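Local coordinates for protein lactaldehyde dehydrogenase (Methanocaldococcus jannaschii, PDB 3PQA) that oxidises lactaldehyde to lactate in coenzyme F420 biosynthesis, preferring NAD over NADP as cofactor, at residues 388-402 and 413-427. Numbering follows the deposited sequence.
Sequences ANSTEYGLHSAIFTN and NLEFGGVVINDSSLF
F416 lays one ring face over S397, whose CB sits 3.7 Å from the ring centroid in a CH-pi contact. The edge of the same ring meets the backbone carbonyl of A388. Water 1 lies over the opposite face, toward the rim, 2.7 Å from Y393 O and 2.8 Å from E415 O. N389 grips the chain just before this ring with both ends of its amide. N389 OD1 takes the bond from E415 N at 2.9 Å, nearly straight at 172°, and N389 ND2 gives to N413 O. The E415 carboxylate stacks on that amide with planes 8° apart, and its OE1 also forms a salt bridge with K438.

H396 ND1 donates to S425 O at 2.9 Å, in the ring plane and the carbonyl plane alike. This ties the turn 424-427 to the strand. N422 closes the other end. Its CB points away from strand 396-400, but with CG anti to the carbonyl carbon (chi1 -69°) the amide turns back to T401. N422 OD1 accepts from T401 N, and N422 ND2 gives to T401 O at 2.8 Å.

Between these ends, strands 396-400 and 418-421 run parallel. Helix 404-413 links them in a beta-alpha-beta unit, and I399 touches its F410. Strand 246-250 flanks 396-400 on its other edge. L395 packs on C275, the probable catalytic cysteine. Strand 418-421 pairs with a strand of a second subunit, so the sheet continues across that interface.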
loop_
_atom_site.group_PDB
_atom_site.type_symbol
_atom_site.label_atom_id
_atom_site.label_comp_id
_atom_site.label_asym_id
_atom_site.label_seq_id
_atom_site.Cartn_x
_atom_site.Cartn_y
_atom_site.Cartn_z
ATOM N N ALA B 388 32.404 -10.756 -5.480
ATOM C CA ALA B 388 30.981 -11.055 -5.656
ATOM C C ALA B 388 30.337 -10.214 -6.766
ATOM O O ALA B 388 29.516 -10.733 -7.533
ATOM C CB ALA B 388 30.230 -10.879 -4.318
ATOM N N ASN B 389 30.725 -8.939 -6.851
ATOM C CA ASN B 389 30.128 -7.988 -7.808
ATOM C C ASN B 389 30.816 -7.948 -9.169
ATOM O O ASN B 389 30.454 -7.142 -10.030
ATOM C CB ASN B 389 30.136 -6.575 -7.224
ATOM C CG ASN B 389 29.116 -6.387 -6.114
ATOM O OD1 ASN B 389 28.135 -7.122 -6.015
ATOM N ND2 ASN B 389 29.316 -5.358 -5.313
ATOM N N SER B 390 31.804 -8.811 -9.358
ATOM C CA SER B 390 32.682 -8.715 -10.524
ATOM C C SER B 390 32.153 -9.351 -11.822
ATOM O O SER B 390 32.853 -9.342 -12.851
ATOM C CB SER B 390 34.066 -9.280 -10.182
ATOM O OG SER B 390 33.996 -10.681 -10.009
ATOM N N THR B 391 30.938 -9.906 -11.787
ATOM C CA THR B 391 30.376 -10.565 -12.967
ATOM C C THR B 391 29.413 -9.638 -13.691
ATOM O O THR B 391 29.052 -8.580 -13.183
ATOM C CB THR B 391 29.632 -11.901 -12.647
ATOM O OG1 THR B 391 28.325 -11.622 -12.111
ATOM C CG2 THR B 391 30.424 -12.764 -11.673
ATOM N N GLU B 392 28.997 -10.061 -14.880
ATOM C CA GLU B 392 28.020 -9.345 -15.668
ATOM C C GLU B 392 26.599 -9.601 -15.162
ATOM O O GLU B 392 25.651 -8.987 -15.642
ATOM C CB GLU B 392 28.136 -9.760 -17.140
ATOM C CG GLU B 392 29.365 -9.182 -17.844
ATOM C CD GLU B 392 29.190 -9.127 -19.348
ATOM O OE1 GLU B 392 28.791 -10.159 -19.938
ATOM O OE2 GLU B 392 29.444 -8.047 -19.942
ATOM N N TYR B 393 26.465 -10.508 -14.197
ATOM C CA TYR B 393 25.155 -10.950 -13.703
ATOM C C TYR B 393 24.832 -10.322 -12.351
ATOM O O TYR B 393 25.675 -9.667 -11.734
ATOM C CB TYR B 393 25.124 -12.474 -13.580
ATOM C CG TYR B 393 25.519 -13.190 -14.846
ATOM C CD1 TYR B 393 24.681 -13.186 -15.959
ATOM C CD2 TYR B 393 26.743 -13.865 -14.935
ATOM C CE1 TYR B 393 25.057 -13.843 -17.147
ATOM C CE2 TYR B 393 27.114 -14.535 -16.104
ATOM C CZ TYR B 393 26.271 -14.511 -17.200
ATOM O OH TYR B 393 26.654 -15.169 -18.353
ATOM N N GLY B 394 23.602 -10.527 -11.888
ATOM C CA GLY B 394 23.195 -9.989 -10.608
ATOM C C GLY B 394 21.867 -10.545 -10.137
ATOM O O GLY B 394 20.944 -9.783 -9.822
ATOM N N LEU B 395 21.757 -11.870 -10.118
ATOM C CA LEU B 395 20.534 -12.522 -9.641
ATOM C C LEU B 395 20.497 -12.650 -8.104
ATOM O O LEU B 395 19.978 -11.759 -7.434
ATOM C CB LEU B 395 20.329 -13.872 -10.342
ATOM C CG LEU B 395 18.953 -14.512 -10.134
ATOM C CD1 LEU B 395 17.820 -13.492 -10.345
ATOM C CD2 LEU B 395 18.777 -15.698 -11.052
ATOM N N HIS B 396 21.052 -13.729 -7.538
ATOM C CA HIS B 396 21.095 -13.873 -6.077
ATOM C C HIS B 396 22.519 -13.949 -5.525
ATOM O O HIS B 396 23.430 -14.425 -6.194
ATOM C CB HIS B 396 20.308 -15.115 -5.655
ATOM C CG HIS B 396 18.844 -14.871 -5.433
ATOM N ND1 HIS B 396 18.057 -15.722 -4.689
ATOM C CD2 HIS B 396 18.029 -13.868 -5.842
ATOM C CE1 HIS B 396 16.817 -15.261 -4.655
ATOM N NE2 HIS B 396 16.776 -14.132 -5.346
ATOM N N SER B 397 22.681 -13.488 -4.287
ATOM C CA SER B 397 23.917 -13.638 -3.548
ATOM C C SER B 397 23.550 -14.070 -2.133
ATOM O O SER B 397 22.384 -13.979 -1.731
ATOM C CB SER B 397 24.670 -12.307 -3.524
ATOM O OG SER B 397 23.862 -11.275 -2.974
ATOM N N ALA B 398 24.529 -14.563 -1.387
ATOM C CA ALA B 398 24.259 -14.979 -0.006
ATOM C C ALA B 398 25.466 -14.690 0.840
ATOM O O ALA B 398 26.598 -14.666 0.326
ATOM C CB ALA B 398 23.904 -16.483 0.078
ATOM N N ILE B 399 25.210 -14.484 2.123
ATOM C CA ILE B 399 26.255 -14.273 3.119
ATOM C C ILE B 399 25.922 -15.010 4.414
ATOM O O ILE B 399 24.792 -14.944 4.913
ATOM C CB ILE B 399 26.494 -12.771 3.397
ATOM C CG1 ILE B 399 27.546 -12.610 4.499
ATOM C CG2 ILE B 399 25.198 -12.050 3.781
ATOM C CD1 ILE B 399 28.211 -11.300 4.517
ATOM N N PHE B 400 26.922 -15.698 4.952
ATOM C CA PHE B 400 26.779 -16.418 6.199
ATOM C C PHE B 400 27.630 -15.689 7.214
ATOM O O PHE B 400 28.850 -15.582 7.047
ATOM C CB PHE B 400 27.228 -17.872 6.023
ATOM C CG PHE B 400 26.330 -18.666 5.107
ATOM C CD1 PHE B 400 26.488 -18.596 3.728
ATOM C CD2 PHE B 400 25.320 -19.471 5.640
ATOM C CE1 PHE B 400 25.642 -19.311 2.879
ATOM C CE2 PHE B 400 24.469 -20.200 4.802
ATOM C CZ PHE B 400 24.648 -20.135 3.416
ATOM N N THR B 401 26.979 -15.183 8.263
ATOM C CA THR B 401 27.640 -14.430 9.324
ATOM C C THR B 401 26.655 -14.278 10.472
ATOM O O THR B 401 25.438 -14.378 10.261
ATOM C CB THR B 401 28.131 -13.007 8.845
ATOM O OG1 THR B 401 28.847 -12.348 9.900
ATOM C CG2 THR B 401 26.956 -12.111 8.373
ATOM N N ASN B 402 27.187 -14.056 11.678
ATOM C CA ASN B 402 26.391 -13.742 12.856
ATOM C C ASN B 402 26.503 -12.271 13.251
ATOM O O ASN B 402 25.976 -11.865 14.282
ATOM C CB ASN B 402 26.826 -14.633 14.028
ATOM C CG ASN B 402 26.341 -16.058 13.881
ATOM O OD1 ASN B 402 25.175 -16.296 13.563
ATOM N ND2 ASN B 402 27.230 -17.016 14.115
ATOM N N ASN B 413 25.552 -3.523 -0.207
ATOM C CA ASN B 413 26.568 -3.347 -1.233
ATOM C C ASN B 413 26.678 -4.429 -2.288
ATOM O O ASN B 413 27.335 -4.219 -3.310
ATOM C CB ASN B 413 27.920 -3.085 -0.563
ATOM C CG ASN B 413 27.962 -1.740 0.105
ATOM O OD1 ASN B 413 27.606 -0.730 -0.496
ATOM N ND2 ASN B 413 28.396 -1.712 1.353
ATOM N N LEU B 414 26.040 -5.575 -2.051
ATOM C CA LEU B 414 25.964 -6.628 -3.061
ATOM C C LEU B 414 24.984 -6.224 -4.162
ATOM O O LEU B 414 23.808 -5.936 -3.889
ATOM C CB LEU B 414 25.540 -7.955 -2.411
ATOM C CG LEU B 414 26.631 -8.617 -1.561
ATOM C CD1 LEU B 414 26.034 -9.707 -0.719
ATOM C CD2 LEU B 414 27.698 -9.191 -2.482
ATOM N N GLU B 415 25.475 -6.235 -5.400
ATOM C CA GLU B 415 24.733 -5.753 -6.561
ATOM C C GLU B 415 23.888 -6.887 -7.151
ATOM O O GLU B 415 24.164 -7.401 -8.237
ATOM C CB GLU B 415 25.716 -5.153 -7.584
ATOM C CG GLU B 415 26.322 -3.821 -7.119
ATOM C CD GLU B 415 27.547 -3.359 -7.916
ATOM O OE1 GLU B 415 27.990 -4.060 -8.849
ATOM O OE2 GLU B 415 28.065 -2.268 -7.600
ATOM N N PHE B 416 22.840 -7.261 -6.413
ATOM C CA PHE B 416 22.014 -8.421 -6.753
ATOM C C PHE B 416 20.538 -8.128 -6.541
ATOM O O PHE B 416 20.174 -7.277 -5.710
ATOM C CB PHE B 416 22.462 -9.641 -5.921
ATOM C CG PHE B 416 23.792 -10.179 -6.359
ATOM C CD1 PHE B 416 23.862 -11.201 -7.306
ATOM C CD2 PHE B 416 24.985 -9.608 -5.881
ATOM C CE1 PHE B 416 25.116 -11.667 -7.765
ATOM C CE2 PHE B 416 26.234 -10.067 -6.330
ATOM C CZ PHE B 416 26.292 -11.105 -7.254
ATOM N N GLY B 417 19.687 -8.845 -7.277
ATOM C CA GLY B 417 18.236 -8.790 -7.055
ATOM C C GLY B 417 17.777 -9.386 -5.731
ATOM O O GLY B 417 16.718 -9.008 -5.198
ATOM N N GLY B 418 18.548 -10.344 -5.222
ATOM C CA GLY B 418 18.269 -10.949 -3.927
ATOM C C GLY B 418 19.544 -11.155 -3.131
ATOM O O GLY B 418 20.586 -11.522 -3.671
ATOM N N VAL B 419 19.454 -10.900 -1.833
ATOM C CA VAL B 419 20.552 -11.185 -0.913
ATOM C C VAL B 419 20.011 -12.037 0.218
ATOM O O VAL B 419 19.096 -11.609 0.960
ATOM C CB VAL B 419 21.147 -9.911 -0.297
ATOM C CG1 VAL B 419 22.297 -10.275 0.683
ATOM C CG2 VAL B 419 21.640 -8.963 -1.393
ATOM N N VAL B 420 20.590 -13.226 0.377
ATOM C CA VAL B 420 20.131 -14.162 1.407
ATOM C C VAL B 420 21.166 -14.190 2.539
ATOM O O VAL B 420 22.350 -14.373 2.285
ATOM C CB VAL B 420 19.936 -15.583 0.820
ATOM C CG1 VAL B 420 19.245 -16.520 1.826
ATOM C CG2 VAL B 420 19.128 -15.532 -0.479
ATOM N N ILE B 421 20.711 -14.001 3.774
ATOM C CA ILE B 421 21.597 -14.016 4.934
ATOM C C ILE B 421 21.353 -15.313 5.707
ATOM O O ILE B 421 20.221 -15.619 6.088
ATOM C CB ILE B 421 21.393 -12.757 5.820
ATOM C CG1 ILE B 421 21.859 -11.507 5.041
ATOM C CG2 ILE B 421 22.127 -12.913 7.168
ATOM C CD1 ILE B 421 21.214 -10.186 5.474
ATOM N N ASN B 422 22.421 -16.091 5.864
ATOM C CA ASN B 422 22.400 -17.378 6.572
ATOM C C ASN B 422 21.579 -18.508 5.927
ATOM O O ASN B 422 21.219 -19.489 6.572
ATOM C CB ASN B 422 22.103 -17.166 8.072
ATOM C CG ASN B 422 23.261 -16.488 8.782
ATOM O OD1 ASN B 422 24.412 -16.681 8.396
ATOM N ND2 ASN B 422 22.969 -15.678 9.811
ATOM N N ASP B 423 21.342 -18.383 4.625
ATOM C CA ASP B 423 20.916 -19.509 3.782
ATOM C C ASP B 423 21.576 -19.253 2.428
ATOM O O ASP B 423 22.082 -18.150 2.207
ATOM C CB ASP B 423 19.380 -19.580 3.686
ATOM C CG ASP B 423 18.867 -20.917 3.147
ATOM O OD1 ASP B 423 19.670 -21.831 2.863
ATOM O OD2 ASP B 423 17.632 -21.039 3.006
ATOM N N SER B 424 21.614 -20.248 1.539
ATOM C CA SER B 424 22.333 -20.083 0.261
ATOM C C SER B 424 21.525 -19.226 -0.710
ATOM O O SER B 424 20.367 -18.894 -0.452
ATOM C CB SER B 424 22.634 -21.439 -0.398
ATOM O OG SER B 424 21.490 -21.903 -1.103
ATOM N N SER B 425 22.143 -18.908 -1.847
ATOM C CA SER B 425 21.484 -18.158 -2.917
ATOM C C SER B 425 20.235 -18.854 -3.451
ATOM O O SER B 425 19.366 -18.196 -4.041
ATOM C CB SER B 425 22.458 -17.897 -4.064
ATOM O OG SER B 425 22.983 -19.105 -4.572
ATOM N N LEU B 426 20.143 -20.171 -3.251
ATOM C CA LEU B 426 19.006 -20.967 -3.780
ATOM C C LEU B 426 17.628 -20.624 -3.179
ATOM O O LEU B 426 16.576 -21.013 -3.727
ATOM C CB LEU B 426 19.316 -22.468 -3.654
ATOM C CG LEU B 426 18.371 -23.441 -4.341
ATOM C CD1 LEU B 426 18.632 -23.458 -5.839
ATOM C CD2 LEU B 426 18.570 -24.826 -3.773
ATOM N N PHE B 427 17.608 -19.850 -2.106
ATOM C CA PHE B 427 16.343 -19.541 -1.457
ATOM C C PHE B 427 15.391 -18.687 -2.319
ATOM O O PHE B 427 15.774 -17.651 -2.841
ATOM C CB PHE B 427 16.563 -18.866 -0.103
ATOM C CG PHE B 427 15.281 -18.590 0.613
ATOM C CD1 PHE B 427 14.639 -19.606 1.309
ATOM C CD2 PHE B 427 14.665 -17.343 0.513
ATOM C CE1 PHE B 427 13.422 -19.368 1.946
ATOM C CE2 PHE B 427 13.448 -17.106 1.142
ATOM C CZ PHE B 427 12.827 -18.121 1.855
HETATM O O HOH W 1 26.489 -8.255 -9.558
#